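Local coordinates for isomaltodextranase (Arthrobacter globiformis, PDB 5AWO), which catalyses the hydrolysis of alpha-1,6-glucosidic linkages in polysaccharides, releasing isomaltose units one after another from the non-reducing ends, at residues 89-92 with 96-99; 106-111 with 191-196; 125-130 with 231-236; 170-175 with 181-186; 197-202 with 263-268. All blocks are in the same frame, centred on the assembly; numbering follows the deposited sequence.

Contact 1 (89-92 with 96-99); sequences RTTG and ITSY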
# COMPACT_ATOMS: atom_id res chain seq x y z
N ARG A 89 -3.25 14.02 -28.64
CA ARG A 89 -2.13 13.70 -29.54
C ARG A 89 -1.53 12.38 -29.12
O ARG A 89 -1.29 12.16 -27.91
CB ARG A 89 -1.07 14.79 -29.49
CG ARG A 89 -1.55 16.14 -30.01
CD ARG A 89 -0.51 17.24 -29.90
NE ARG A 89 -0.15 17.55 -28.51
CZ ARG A 89 0.56 18.61 -28.11
NH1 ARG A 89 0.96 19.52 -28.99
NH2 ARG A 89 0.83 18.77 -26.82
N THR A 90 -1.27 11.48 -30.08
CA THR A 90 -0.67 10.19 -29.76
C THR A 90 0.44 9.82 -30.73
O THR A 90 0.57 10.39 -31.82
CB THR A 90 -1.72 9.07 -29.75
OG1 THR A 90 -2.33 8.96 -31.04
CG2 THR A 90 -2.78 9.30 -28.67
N THR A 91 1.25 8.86 -30.31
CA THR A 91 2.24 8.24 -31.19
C THR A 91 1.52 7.48 -32.29
O THR A 91 0.28 7.32 -32.31
CB THR A 91 3.13 7.24 -30.43
OG1 THR A 91 2.33 6.12 -30.00
CG2 THR A 91 3.80 7.87 -29.22
N GLY A 92 2.32 6.94 -33.19
CA GLY A 92 1.79 6.08 -34.24
C GLY A 92 1.10 4.83 -33.72
O GLY A 92 0.40 4.18 -34.46
N ILE A 96 -0.44 8.50 -25.68
CA ILE A 96 -0.43 9.95 -25.56
C ILE A 96 0.98 10.49 -25.45
O ILE A 96 1.81 9.98 -24.69
CB ILE A 96 -1.29 10.49 -24.38
CG1 ILE A 96 -0.95 9.78 -23.07
CG2 ILE A 96 -2.75 10.36 -24.72
CD1 ILE A 96 -1.36 10.59 -21.85
N THR A 97 1.25 11.56 -26.20
CA THR A 97 2.59 12.14 -26.22
C THR A 97 2.86 13.20 -25.15
O THR A 97 4.01 13.50 -24.88
CB THR A 97 2.89 12.75 -27.60
OG1 THR A 97 1.91 13.74 -27.88
CG2 THR A 97 2.88 11.69 -28.68
N SER A 98 1.82 13.74 -24.52
CA SER A 98 2.03 14.73 -23.47
C SER A 98 0.85 14.71 -22.51
O SER A 98 -0.09 13.94 -22.69
CB SER A 98 2.24 16.13 -24.05
OG SER A 98 2.72 17.01 -23.05
N TYR A 99 0.88 15.60 -21.51
CA TYR A 99 -0.22 15.67 -20.54
C TYR A 99 -1.49 16.32 -21.10
O TYR A 99 -2.60 15.93 -20.77
CB TYR A 99 0.22 16.38 -19.25
CG TYR A 99 -0.95 16.71 -18.36
CD1 TYR A 99 -1.60 15.73 -17.63
CD2 TYR A 99 -1.47 17.99 -18.31
CE1 TYR A 99 -2.71 16.03 -16.84
CE2 TYR A 99 -2.57 18.30 -17.52
CZ TYR A 99 -3.19 17.31 -16.79
OH TYR A 99 -4.30 17.63 -16.05
O HOH W 1 -1.09 13.76 -25.70
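Thr97 turns its OG1 between its backbone N and carbonyl carbon (chi1 58°), and this places CG2 beside the backbone N, facing the segment 89-92. CG2 covers the peptide link between Thr90 and Thr91, 3.7 Å from Thr91 N. OG1 meets the start of the Arg89 side chain, 3.5 Å from Arg89 CB. The side chains of Thr91 and Thr97 run past one another in opposing senses, with Thr91 CG2 and Thr97 CG2 4.0 Å apart. The backbone bond is Thr97 N to Arg89 O at 3.1 Å. The same Arg89 O takes a second bond from a water at 2.7 Å, which in turn accepts from Ser98 N. Ile96 CA adds a CA-H...O contact to this oxygen. The guanidinium of Arg89 reaches past Ser98 CB to the carbonyl of Trp103. With a glycine in place of Thr97, the peptide link after Thr90 would probably lose its methyl cover and the Arg89 side chain its neighbour at CB. The two segments belong to one loop between strand 77-79 and helix 107-116, joined by a single bridge, Thr90 with Ile96. Helix 179-192 packs against it, with Tyr189 touching Thr91 and Phe190 touching Ile96.

Contact 2 (106-111 with 191-196); sequences DWAYWA and KDLGVP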
# COMPACT_ATOMS: atom_id res chain seq x y z
N ASP A 106 6.79 17.22 -24.76
CA ASP A 106 6.30 15.87 -24.59
C ASP A 106 6.76 15.25 -23.25
O ASP A 106 7.45 15.90 -22.45
CB ASP A 106 6.62 14.98 -25.82
CG ASP A 106 8.11 14.69 -26.01
OD1 ASP A 106 8.93 14.99 -25.13
OD2 ASP A 106 8.43 14.10 -27.07
N TRP A 107 6.35 14.02 -23.00
CA TRP A 107 6.68 13.37 -21.74
C TRP A 107 8.19 13.25 -21.55
O TRP A 107 8.69 13.42 -20.44
CB TRP A 107 6.06 11.99 -21.67
CG TRP A 107 4.54 11.91 -21.57
CD1 TRP A 107 3.69 11.31 -22.44
CD2 TRP A 107 3.73 12.36 -20.47
NE1 TRP A 107 2.39 11.40 -21.99
CE2 TRP A 107 2.40 12.04 -20.78
CE3 TRP A 107 4.00 13.04 -19.28
CZ2 TRP A 107 1.34 12.34 -19.92
CZ3 TRP A 107 2.95 13.34 -18.42
CH2 TRP A 107 1.64 13.01 -18.76
N ALA A 108 8.92 12.96 -22.63
CA ALA A 108 10.37 12.76 -22.52
C ALA A 108 11.06 14.04 -22.11
O ALA A 108 11.97 14.02 -21.29
CB ALA A 108 10.95 12.25 -23.83
N TYR A 109 10.65 15.15 -22.69
CA TYR A 109 11.19 16.44 -22.31
C TYR A 109 11.03 16.65 -20.81
O TYR A 109 11.98 17.05 -20.12
CB TYR A 109 10.53 17.58 -23.05
CG TYR A 109 10.98 18.92 -22.54
CD1 TYR A 109 10.34 19.54 -21.48
CD2 TYR A 109 12.06 19.59 -23.12
CE1 TYR A 109 10.73 20.77 -21.00
CE2 TYR A 109 12.48 20.83 -22.64
CZ TYR A 109 11.81 21.42 -21.58
OH TYR A 109 12.19 22.65 -21.08
N TRP A 110 9.83 16.38 -20.30
CA TRP A 110 9.59 16.63 -18.88
C TRP A 110 10.32 15.64 -17.99
O TRP A 110 10.79 16.02 -16.91
CB TRP A 110 8.09 16.73 -18.58
CG TRP A 110 7.59 18.05 -19.05
CD1 TRP A 110 6.73 18.29 -20.07
CD2 TRP A 110 8.00 19.34 -18.57
NE1 TRP A 110 6.54 19.62 -20.23
CE2 TRP A 110 7.32 20.30 -19.33
CE3 TRP A 110 8.87 19.78 -17.55
CZ2 TRP A 110 7.47 21.67 -19.12
CZ3 TRP A 110 9.02 21.16 -17.36
CH2 TRP A 110 8.33 22.08 -18.14
N ALA A 111 10.43 14.38 -18.41
CA ALA A 111 11.21 13.42 -17.66
C ALA A 111 12.69 13.84 -17.58
O ALA A 111 13.33 13.68 -16.55
CB ALA A 111 11.07 12.02 -18.24
N LYS A 191 6.96 3.19 -18.59
CA LYS A 191 8.10 2.63 -17.88
C LYS A 191 9.41 3.03 -18.57
O LYS A 191 10.39 3.42 -17.94
CB LYS A 191 8.02 1.12 -17.84
CG LYS A 191 9.22 0.48 -17.19
CD LYS A 191 9.48 -0.90 -17.71
CE LYS A 191 8.44 -1.86 -17.26
NZ LYS A 191 8.77 -3.22 -17.79
N ASP A 192 9.41 2.92 -19.89
CA ASP A 192 10.62 3.18 -20.68
C ASP A 192 11.01 4.65 -20.65
O ASP A 192 12.22 4.97 -20.72
CB ASP A 192 10.37 2.73 -22.11
CG ASP A 192 10.30 1.23 -22.27
OD1 ASP A 192 10.68 0.49 -21.38
OD2 ASP A 192 9.80 0.78 -23.35
N LEU A 193 10.03 5.55 -20.59
CA LEU A 193 10.25 6.99 -20.42
C LEU A 193 10.93 7.34 -19.10
O LEU A 193 11.38 8.48 -18.92
CB LEU A 193 8.95 7.78 -20.59
CG LEU A 193 8.37 7.92 -21.99
CD1 LEU A 193 6.90 8.31 -21.98
CD2 LEU A 193 9.15 8.90 -22.84
N GLY A 194 11.04 6.36 -18.20
CA GLY A 194 11.70 6.54 -16.93
C GLY A 194 10.72 6.82 -15.80
O GLY A 194 11.13 7.30 -14.75
N VAL A 195 9.47 6.45 -15.99
CA VAL A 195 8.42 6.64 -14.97
C VAL A 195 8.45 5.52 -13.92
O VAL A 195 8.33 4.35 -14.26
CB VAL A 195 7.06 6.67 -15.68
CG1 VAL A 195 5.90 6.65 -14.70
CG2 VAL A 195 6.95 7.88 -16.56
N PRO A 196 8.61 5.85 -12.62
CA PRO A 196 8.61 4.83 -11.60
C PRO A 196 7.24 4.56 -10.96
O PRO A 196 7.14 3.68 -10.14
CB PRO A 196 9.55 5.40 -10.54
CG PRO A 196 9.27 6.85 -10.60
CD PRO A 196 9.04 7.16 -12.06
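Leu193 spreads its two methyls over the first turn of helix 107-116. CD1 lies 3.8 Å from Trp107 CB, and CD2 lies 3.9 Å from Ala108 CB. CG stands beside the backbone N and away from the carbonyl carbon (chi1 -73°), and this torsion sets one methyl on each of the two residues. Further along the helix, Ala111 CB rests on the backbone of the same leucine, 3.6 Å from Leu193 O. The side-chain part is apolar: one branched side chain against two beta carbons. Asp106 is the N-cap of helix 107-116. Its OD1 accepts from Tyr109 N at 3.0 Å, and the N-H comes in almost end-on to the carboxylate C-O bond. On the other side Gly194, with positive phi, forms a Schellman motif after helix 179-192, and Gly194 N bonds back to Lys191 O. A side chain at this glycine would press on the preceding carbonyl. The Trp107 ring continues away from Leu193 to meet Phe190 edge-to-face and to touch Leu121 of strand 120-124. Val195 also packs on that strand. The beginning of helix 107-116 and the end of helix 179-192 thus lie together over strand 120-124.

Contact 3 (125-130 with 231-236); sequences YNPLWV and SWINEA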
# COMPACT_ATOMS: atom_id res chain seq x y z
N TYR A 125 -2.42 7.57 -15.79
CA TYR A 125 -3.17 7.13 -16.96
C TYR A 125 -3.66 5.71 -16.76
O TYR A 125 -3.08 4.94 -16.03
CB TYR A 125 -2.33 7.22 -18.27
CG TYR A 125 -3.21 7.55 -19.45
CD1 TYR A 125 -3.69 8.85 -19.64
CD2 TYR A 125 -3.55 6.58 -20.41
CE1 TYR A 125 -4.54 9.17 -20.69
CE2 TYR A 125 -4.41 6.89 -21.45
CZ TYR A 125 -4.88 8.19 -21.60
OH TYR A 125 -5.72 8.47 -22.66
N ASN A 126 -4.75 5.40 -17.46
CA ASN A 126 -5.31 4.06 -17.44
C ASN A 126 -5.08 3.48 -18.84
O ASN A 126 -5.61 4.01 -19.80
CB ASN A 126 -6.80 4.10 -17.08
CG ASN A 126 -7.39 2.72 -16.91
OD1 ASN A 126 -6.99 1.78 -17.63
ND2 ASN A 126 -8.33 2.55 -15.97
N PRO A 127 -4.28 2.40 -18.93
CA PRO A 127 -3.93 1.90 -20.27
C PRO A 127 -5.04 1.14 -20.97
O PRO A 127 -4.82 0.64 -22.10
CB PRO A 127 -2.74 1.02 -19.99
CG PRO A 127 -3.01 0.48 -18.62
CD PRO A 127 -3.66 1.61 -17.87
N LEU A 128 -6.23 1.07 -20.36
CA LEU A 128 -7.42 0.62 -21.06
C LEU A 128 -8.22 1.75 -21.69
O LEU A 128 -9.29 1.51 -22.28
CB LEU A 128 -8.30 -0.28 -20.19
CG LEU A 128 -7.89 -1.75 -20.45
CD1 LEU A 128 -6.60 -2.10 -19.77
CD2 LEU A 128 -8.98 -2.69 -19.98
N TRP A 129 -7.74 2.98 -21.57
CA TRP A 129 -8.32 4.09 -22.28
C TRP A 129 -7.75 4.10 -23.69
O TRP A 129 -6.52 3.94 -23.87
CB TRP A 129 -8.06 5.45 -21.62
CG TRP A 129 -8.93 5.74 -20.42
CD1 TRP A 129 -10.20 5.34 -20.22
CD2 TRP A 129 -8.56 6.51 -19.28
NE1 TRP A 129 -10.66 5.81 -18.99
CE2 TRP A 129 -9.66 6.52 -18.40
CE3 TRP A 129 -7.40 7.20 -18.92
CZ2 TRP A 129 -9.64 7.20 -17.18
CZ3 TRP A 129 -7.36 7.84 -17.69
CH2 TRP A 129 -8.48 7.83 -16.83
N VAL A 130 -8.63 4.32 -24.66
CA VAL A 130 -8.22 4.51 -26.05
C VAL A 130 -8.82 5.82 -26.52
O VAL A 130 -10.06 5.97 -26.52
CB VAL A 130 -8.73 3.33 -26.92
CG1 VAL A 130 -8.13 3.44 -28.31
CG2 VAL A 130 -8.40 1.98 -26.30
N SER A 231 -3.87 -8.38 -15.01
CA SER A 231 -2.71 -9.28 -15.16
C SER A 231 -1.74 -8.77 -16.23
O SER A 231 -0.53 -8.80 -16.06
CB SER A 231 -3.11 -10.73 -15.44
OG SER A 231 -3.69 -10.93 -16.72
N TRP A 232 -2.30 -8.21 -17.30
CA TRP A 232 -1.45 -7.66 -18.35
C TRP A 232 -0.62 -6.48 -17.85
O TRP A 232 0.56 -6.33 -18.17
CB TRP A 232 -2.31 -7.18 -19.51
CG TRP A 232 -2.99 -8.26 -20.31
CD1 TRP A 232 -2.74 -9.60 -20.29
CD2 TRP A 232 -4.05 -8.06 -21.25
NE1 TRP A 232 -3.56 -10.25 -21.19
CE2 TRP A 232 -4.37 -9.32 -21.79
CE3 TRP A 232 -4.72 -6.94 -21.72
CZ2 TRP A 232 -5.36 -9.48 -22.76
CZ3 TRP A 232 -5.72 -7.10 -22.68
CH2 TRP A 232 -6.01 -8.36 -23.19
N ILE A 233 -1.28 -5.60 -17.10
CA ILE A 233 -0.63 -4.40 -16.54
C ILE A 233 0.53 -4.78 -15.58
O ILE A 233 1.63 -4.24 -15.67
CB ILE A 233 -1.68 -3.52 -15.84
CG1 ILE A 233 -2.68 -2.93 -16.86
CG2 ILE A 233 -1.04 -2.41 -15.03
CD1 ILE A 233 -3.95 -2.35 -16.25
N ASN A 234 0.23 -5.72 -14.69
CA ASN A 234 1.21 -6.24 -13.74
C ASN A 234 2.44 -6.76 -14.48
O ASN A 234 3.56 -6.34 -14.23
CB ASN A 234 0.52 -7.34 -12.93
CG ASN A 234 1.43 -8.10 -12.00
OD1 ASN A 234 2.58 -7.75 -11.75
ND2 ASN A 234 0.88 -9.19 -11.49
N GLU A 235 2.22 -7.66 -15.44
CA GLU A 235 3.34 -8.22 -16.18
C GLU A 235 4.17 -7.14 -16.88
O GLU A 235 5.40 -7.17 -16.86
CB GLU A 235 2.82 -9.24 -17.19
CG GLU A 235 3.93 -9.88 -18.03
CD GLU A 235 3.43 -10.93 -19.01
OE1 GLU A 235 2.46 -10.67 -19.74
OE2 GLU A 235 4.02 -12.03 -19.07
N ALA A 236 3.50 -6.19 -17.54
CA ALA A 236 4.20 -5.15 -18.25
C ALA A 236 4.93 -4.15 -17.35
O ALA A 236 5.96 -3.59 -17.73
CB ALA A 236 3.22 -4.43 -19.15
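Ile233 points its CB at the turn made by 125-130, and its longer branch carries the contact. CG1 stands beside the backbone N (chi1 -67°), which lays it beside Pro127, 3.9 Å from Pro127 CG. The tip, CD1, presses on the same ring carbon, 3.8 Å from Pro127 CG. It also approaches Leu128 more loosely, at 4.4 Å from Leu128 CD1. The other branch, CG2, packs on Ile200 CD1 of strand 197-200. Pro127 and Ile233 cross at about a right angle, and CG1 and CD1 of the isoleucine both meet a single ring carbon, CG. Asn126 to Trp129 form a type I turn, with Trp129 N bonded to Asn126 O at 3.0 Å. Asn126 OD1 accepts from Leu128 N at 2.9 Å, an Asx turn. The amide nitrogen of Asn126 bonds to the backbone O of Asp201, the probable nucleophile. Pro127 lies about 9 Å from Asp201, side chain to side chain, and Ile233 is as far from Asp262, the probable proton donor. Helix 223-237 backs the loop that follows strand 120-124, behind the active-site end of the TIM barrel of glycoside hydrolase family 27, with Asn126 as the link to Asp201.

Contact 4 (170-175 with 181-186); sequences YWLDVT and EYVQGY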
# COMPACT_ATOMS: atom_id res chain seq x y z
N TYR A 170 -12.53 5.91 -25.25
CA TYR A 170 -13.15 4.62 -25.22
C TYR A 170 -12.58 3.77 -24.12
O TYR A 170 -11.41 3.92 -23.76
CB TYR A 170 -12.90 3.85 -26.54
CG TYR A 170 -13.64 4.36 -27.74
CD1 TYR A 170 -13.10 5.34 -28.56
CD2 TYR A 170 -14.89 3.86 -28.06
CE1 TYR A 170 -13.79 5.81 -29.67
CE2 TYR A 170 -15.59 4.32 -29.17
CZ TYR A 170 -15.02 5.29 -29.97
OH TYR A 170 -15.71 5.77 -31.08
N TRP A 171 -13.37 2.83 -23.61
CA TRP A 171 -12.80 1.71 -22.89
C TRP A 171 -12.40 0.64 -23.91
O TRP A 171 -13.17 0.29 -24.80
CB TRP A 171 -13.79 1.10 -21.91
CG TRP A 171 -13.98 1.85 -20.62
CD1 TRP A 171 -15.17 2.29 -20.11
CD2 TRP A 171 -12.98 2.17 -19.64
NE1 TRP A 171 -14.97 2.89 -18.90
CE2 TRP A 171 -13.64 2.83 -18.58
CE3 TRP A 171 -11.60 1.96 -19.55
CZ2 TRP A 171 -12.96 3.28 -17.44
CZ3 TRP A 171 -10.93 2.41 -18.42
CH2 TRP A 171 -11.60 3.08 -17.38
N LEU A 172 -11.19 0.13 -23.77
CA LEU A 172 -10.67 -0.96 -24.58
C LEU A 172 -11.52 -2.19 -24.46
O LEU A 172 -11.96 -2.52 -23.38
CB LEU A 172 -9.25 -1.28 -24.12
CG LEU A 172 -8.59 -2.54 -24.71
CD1 LEU A 172 -8.33 -2.29 -26.16
CD2 LEU A 172 -7.32 -2.87 -23.95
N ASP A 173 -11.74 -2.89 -25.58
CA ASP A 173 -12.33 -4.21 -25.57
C ASP A 173 -11.23 -5.26 -25.53
O ASP A 173 -10.58 -5.55 -26.54
CB ASP A 173 -13.22 -4.43 -26.79
CG ASP A 173 -13.88 -5.79 -26.78
OD1 ASP A 173 -13.66 -6.62 -25.88
OD2 ASP A 173 -14.65 -6.02 -27.73
N VAL A 174 -11.00 -5.82 -24.34
CA VAL A 174 -9.90 -6.78 -24.14
C VAL A 174 -10.08 -8.10 -24.89
O VAL A 174 -9.14 -8.91 -24.94
CB VAL A 174 -9.59 -7.04 -22.64
CG1 VAL A 174 -9.25 -5.75 -21.93
CG2 VAL A 174 -10.73 -7.77 -21.95
N THR A 175 -11.26 -8.33 -25.46
CA THR A 175 -11.49 -9.53 -26.28
C THR A 175 -11.05 -9.33 -27.74
O THR A 175 -11.05 -10.29 -28.52
CB THR A 175 -12.97 -9.97 -26.24
OG1 THR A 175 -13.79 -9.08 -27.01
CG2 THR A 175 -13.49 -10.07 -24.81
N GLU A 181 -1.24 -6.52 -26.62
CA GLU A 181 -0.10 -5.78 -27.10
C GLU A 181 -0.29 -4.28 -26.87
O GLU A 181 0.65 -3.57 -26.55
CB GLU A 181 0.13 -6.07 -28.60
CG GLU A 181 0.61 -7.50 -28.91
CD GLU A 181 -0.48 -8.48 -29.21
OE1 GLU A 181 -1.66 -8.28 -28.83
OE2 GLU A 181 -0.16 -9.54 -29.86
N TYR A 182 -1.51 -3.80 -27.08
CA TYR A 182 -1.82 -2.38 -26.85
C TYR A 182 -1.62 -2.02 -25.37
O TYR A 182 -0.88 -1.10 -25.05
CB TYR A 182 -3.23 -2.06 -27.29
CG TYR A 182 -3.64 -0.66 -26.94
CD1 TYR A 182 -3.38 0.40 -27.80
CD2 TYR A 182 -4.29 -0.38 -25.75
CE1 TYR A 182 -3.77 1.70 -27.49
CE2 TYR A 182 -4.68 0.92 -25.42
CZ TYR A 182 -4.41 1.95 -26.29
OH TYR A 182 -4.83 3.25 -26.02
N VAL A 183 -2.24 -2.79 -24.48
CA VAL A 183 -2.18 -2.49 -23.04
C VAL A 183 -0.74 -2.59 -22.53
O VAL A 183 -0.22 -1.68 -21.84
CB VAL A 183 -3.11 -3.41 -22.23
CG1 VAL A 183 -2.91 -3.24 -20.72
CG2 VAL A 183 -4.56 -3.15 -22.59
N GLN A 184 -0.08 -3.70 -22.86
CA GLN A 184 1.27 -3.87 -22.37
C GLN A 184 2.23 -2.87 -22.96
O GLN A 184 3.12 -2.38 -22.26
CB GLN A 184 1.75 -5.30 -22.59
CG GLN A 184 0.92 -6.28 -21.82
CD GLN A 184 1.57 -7.63 -21.66
OE1 GLN A 184 2.03 -8.23 -22.65
NE2 GLN A 184 1.62 -8.15 -20.44
N GLY A 185 2.08 -2.56 -24.24
CA GLY A 185 2.85 -1.50 -24.85
C GLY A 185 2.66 -0.14 -24.19
O GLY A 185 3.60 0.65 -24.12
N TYR A 186 1.43 0.15 -23.74
CA TYR A 186 1.12 1.44 -23.09
C TYR A 186 1.85 1.55 -21.75
O TYR A 186 2.47 2.56 -21.44
CB TYR A 186 -0.39 1.64 -22.87
CG TYR A 186 -0.90 3.05 -23.13
CD1 TYR A 186 -0.09 4.15 -22.98
CD2 TYR A 186 -2.21 3.24 -23.54
CE1 TYR A 186 -0.55 5.42 -23.25
CE2 TYR A 186 -2.70 4.50 -23.81
CZ TYR A 186 -1.86 5.60 -23.69
OH TYR A 186 -2.30 6.87 -24.02
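Asp173 OD1, just after the leucine that makes the contact, is gripped twice by Thr175. Thr175 OG1 gives it a hydrogen bond of 2.7 Å from the syn side, and Thr175 N gives one of 3.0 Å from well above the carboxylate plane. Both come from the same face of that plane. The backbone bond makes an Asx turn, and the other oxygen of Asp173 forms a salt bridge with Lys176. This fixes the chain as it leaves strand 169-172. Leu172 then points at helix 179-192, with CG anti to its backbone N (chi1 171°). Its CD2 lies 4.3 Å from Tyr182 CD2, oblique to the ring. CD2 also lies by Val183 CG2, but the modelled spacing is too short to be trusted. The strand belongs to an excursion inserted in a beta-alpha-beta crossover of the TIM barrel: strand 120-124, this excursion, helix 179-192, then the parallel neighbour 197-200. Leu172 is one of the points where the excursion rests on this helix. Leu153 touches both Leu172 and Tyr182, while Trp232 of helix 223-237 touches Val183. Tyr182 OH is bonded to the backbone O of Trp129, in the strand paired with 169-172.

Contact 5 (197-202 with 263-268); sequences YLRIDF and LVRINA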
# COMPACT_ATOMS: atom_id res chain seq x y z
N TYR A 197 6.22 5.29 -11.40
CA TYR A 197 4.94 5.29 -10.71
C TYR A 197 3.84 5.56 -11.74
O TYR A 197 3.78 6.65 -12.33
CB TYR A 197 4.96 6.41 -9.68
CG TYR A 197 3.76 6.47 -8.73
CD1 TYR A 197 3.59 5.51 -7.76
CD2 TYR A 197 2.86 7.50 -8.82
CE1 TYR A 197 2.53 5.58 -6.87
CE2 TYR A 197 1.79 7.58 -7.93
CZ TYR A 197 1.65 6.63 -6.97
OH TYR A 197 0.60 6.70 -6.06
N LEU A 198 2.96 4.57 -11.93
CA LEU A 198 1.82 4.70 -12.84
C LEU A 198 0.52 4.61 -12.03
O LEU A 198 0.27 3.62 -11.34
CB LEU A 198 1.89 3.62 -13.91
CG LEU A 198 0.76 3.66 -14.94
CD1 LEU A 198 0.83 4.93 -15.76
CD2 LEU A 198 0.77 2.42 -15.84
N ARG A 199 -0.28 5.66 -12.13
CA ARG A 199 -1.51 5.82 -11.32
C ARG A 199 -2.73 5.61 -12.20
O ARG A 199 -3.01 6.41 -13.07
CB ARG A 199 -1.51 7.19 -10.64
CG ARG A 199 -2.61 7.37 -9.60
CD ARG A 199 -2.30 8.53 -8.67
NE ARG A 199 -3.28 8.75 -7.61
CZ ARG A 199 -3.27 8.13 -6.45
NH1 ARG A 199 -2.40 7.17 -6.18
NH2 ARG A 199 -4.20 8.48 -5.56
N ILE A 200 -3.43 4.50 -11.92
CA ILE A 200 -4.45 3.97 -12.83
C ILE A 200 -5.81 4.11 -12.15
O ILE A 200 -6.12 3.36 -11.23
CB ILE A 200 -4.18 2.49 -13.12
CG1 ILE A 200 -2.76 2.32 -13.70
CG2 ILE A 200 -5.25 1.95 -14.04
CD1 ILE A 200 -2.40 0.87 -13.97
N ASP A 201 -6.64 5.03 -12.67
CA ASP A 201 -7.89 5.41 -12.02
C ASP A 201 -9.10 4.90 -12.79
O ASP A 201 -8.97 4.36 -13.89
CB ASP A 201 -7.91 6.96 -11.96
CG ASP A 201 -8.92 7.58 -10.99
OD1 ASP A 201 -9.66 6.87 -10.28
OD2 ASP A 201 -8.95 8.85 -10.98
N PHE A 202 -10.29 5.03 -12.17
CA PHE A 202 -11.57 4.66 -12.79
C PHE A 202 -11.68 3.17 -13.09
O PHE A 202 -12.47 2.73 -13.93
CB PHE A 202 -11.85 5.55 -14.02
CG PHE A 202 -12.15 6.98 -13.63
CD1 PHE A 202 -13.40 7.33 -13.15
CD2 PHE A 202 -11.18 7.94 -13.70
CE1 PHE A 202 -13.68 8.61 -12.77
CE2 PHE A 202 -11.45 9.25 -13.31
CZ PHE A 202 -12.70 9.58 -12.84
N LEU A 263 -0.31 -0.52 -4.95
CA LEU A 263 -1.06 0.39 -4.08
C LEU A 263 -2.53 0.29 -4.43
O LEU A 263 -2.88 0.15 -5.60
CB LEU A 263 -0.66 1.85 -4.32
CG LEU A 263 0.56 2.39 -3.56
CD1 LEU A 263 1.89 1.76 -3.99
CD2 LEU A 263 0.60 3.91 -3.74
N VAL A 264 -3.39 0.39 -3.39
CA VAL A 264 -4.83 0.55 -3.58
C VAL A 264 -5.36 1.74 -2.79
O VAL A 264 -5.07 1.90 -1.60
CB VAL A 264 -5.65 -0.68 -3.19
CG1 VAL A 264 -5.46 -1.78 -4.24
CG2 VAL A 264 -5.33 -1.16 -1.77
N ARG A 265 -6.14 2.59 -3.45
CA ARG A 265 -6.87 3.64 -2.69
C ARG A 265 -7.85 3.03 -1.72
O ARG A 265 -8.63 2.15 -2.09
CB ARG A 265 -7.59 4.59 -3.65
CG ARG A 265 -6.73 5.74 -4.14
CD ARG A 265 -6.69 6.92 -3.15
NE ARG A 265 -8.06 7.43 -3.02
CZ ARG A 265 -8.72 8.09 -3.97
NH1 ARG A 265 -8.09 8.51 -5.06
NH2 ARG A 265 -10.02 8.30 -3.85
N ILE A 266 -7.87 3.58 -0.50
CA ILE A 266 -8.74 3.10 0.56
C ILE A 266 -9.77 4.12 1.04
O ILE A 266 -10.47 3.86 2.03
CB ILE A 266 -7.92 2.49 1.71
CG1 ILE A 266 -6.87 3.46 2.30
CG2 ILE A 266 -7.26 1.20 1.23
CD1 ILE A 266 -7.37 4.78 2.80
N ASN A 267 -9.91 5.23 0.33
CA ASN A 267 -10.78 6.33 0.71
C ASN A 267 -11.40 7.00 -0.48
O ASN A 267 -10.88 6.85 -1.59
CB ASN A 267 -10.05 7.37 1.57
CG ASN A 267 -8.84 8.01 0.86
OD1 ASN A 267 -8.17 7.38 0.02
ND2 ASN A 267 -8.49 9.21 1.29
N ALA A 268 -12.46 7.76 -0.25
CA ALA A 268 -12.96 8.70 -1.24
C ALA A 268 -11.91 9.76 -1.56
O ALA A 268 -11.01 10.01 -0.75
CB ALA A 268 -14.22 9.36 -0.69
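Arg199 and Leu263 have their CA atoms 9.1 Å apart, for strands 197-200 and 263-265 are parallel barrel strands with strand 242-245 between them. The contact is made by side chains alone. Leu263 CD2 lies at the edge of the Tyr197 ring, near its plane, 3.6 Å from Tyr197 OH. That hydroxyl is bonded to Tyr40. Arg199 is extended from CG to NE, with CG anti to the backbone N (chi1 -170°), and reaches across until its NH2 lies 3.8 Å from Arg265 CD. The two guanidinium planes are 28° apart. Arg199 NH2 and Arg265 NH1 stand 3.9 Å from each other because both form salt bridges with Asp316 OD1. These side chains line the core of the TIM barrel, near Asp201, the probable nucleophile, which directly follows strand 197-200. Arg265 is bent at chi2 and chi3, and it grips Asn267 side-on. Its NE bonds to Asn267 OD1 at 3.0 Å, and its NH2 bonds to Asn267 O at 2.8 Å. A leucine here would probably cost Asn267 two of its bonds and leave Asp316 and Asp269 each short of a charged partner. Arg265 NH2 also pairs with Asp269, and Arg199 NH1 with Asp314.

In the fold
From the N terminus, contact 1 comes first and closes a short loop between strand 77-79 and helix 107-116, in series with all the others. Its second segment then bonds to the start of contact 2, through Thr97 and Trp107. Contact 2 joins helix 107-116 to the end of helix 179-192. Contact 3 opens inside that loop and closes beyond it on helix 223-237, so the two cross. Contact 4 is nested inside both and joins the excursion strand 169-172 to helix 179-192. Contact 5 follows contacts 2 and 4, crosses contact 3, and reaches past strand 242-245 from strand 197-200 to strand 263-265. Together they tie outer helices, loops and inner strands of one TIM barrel.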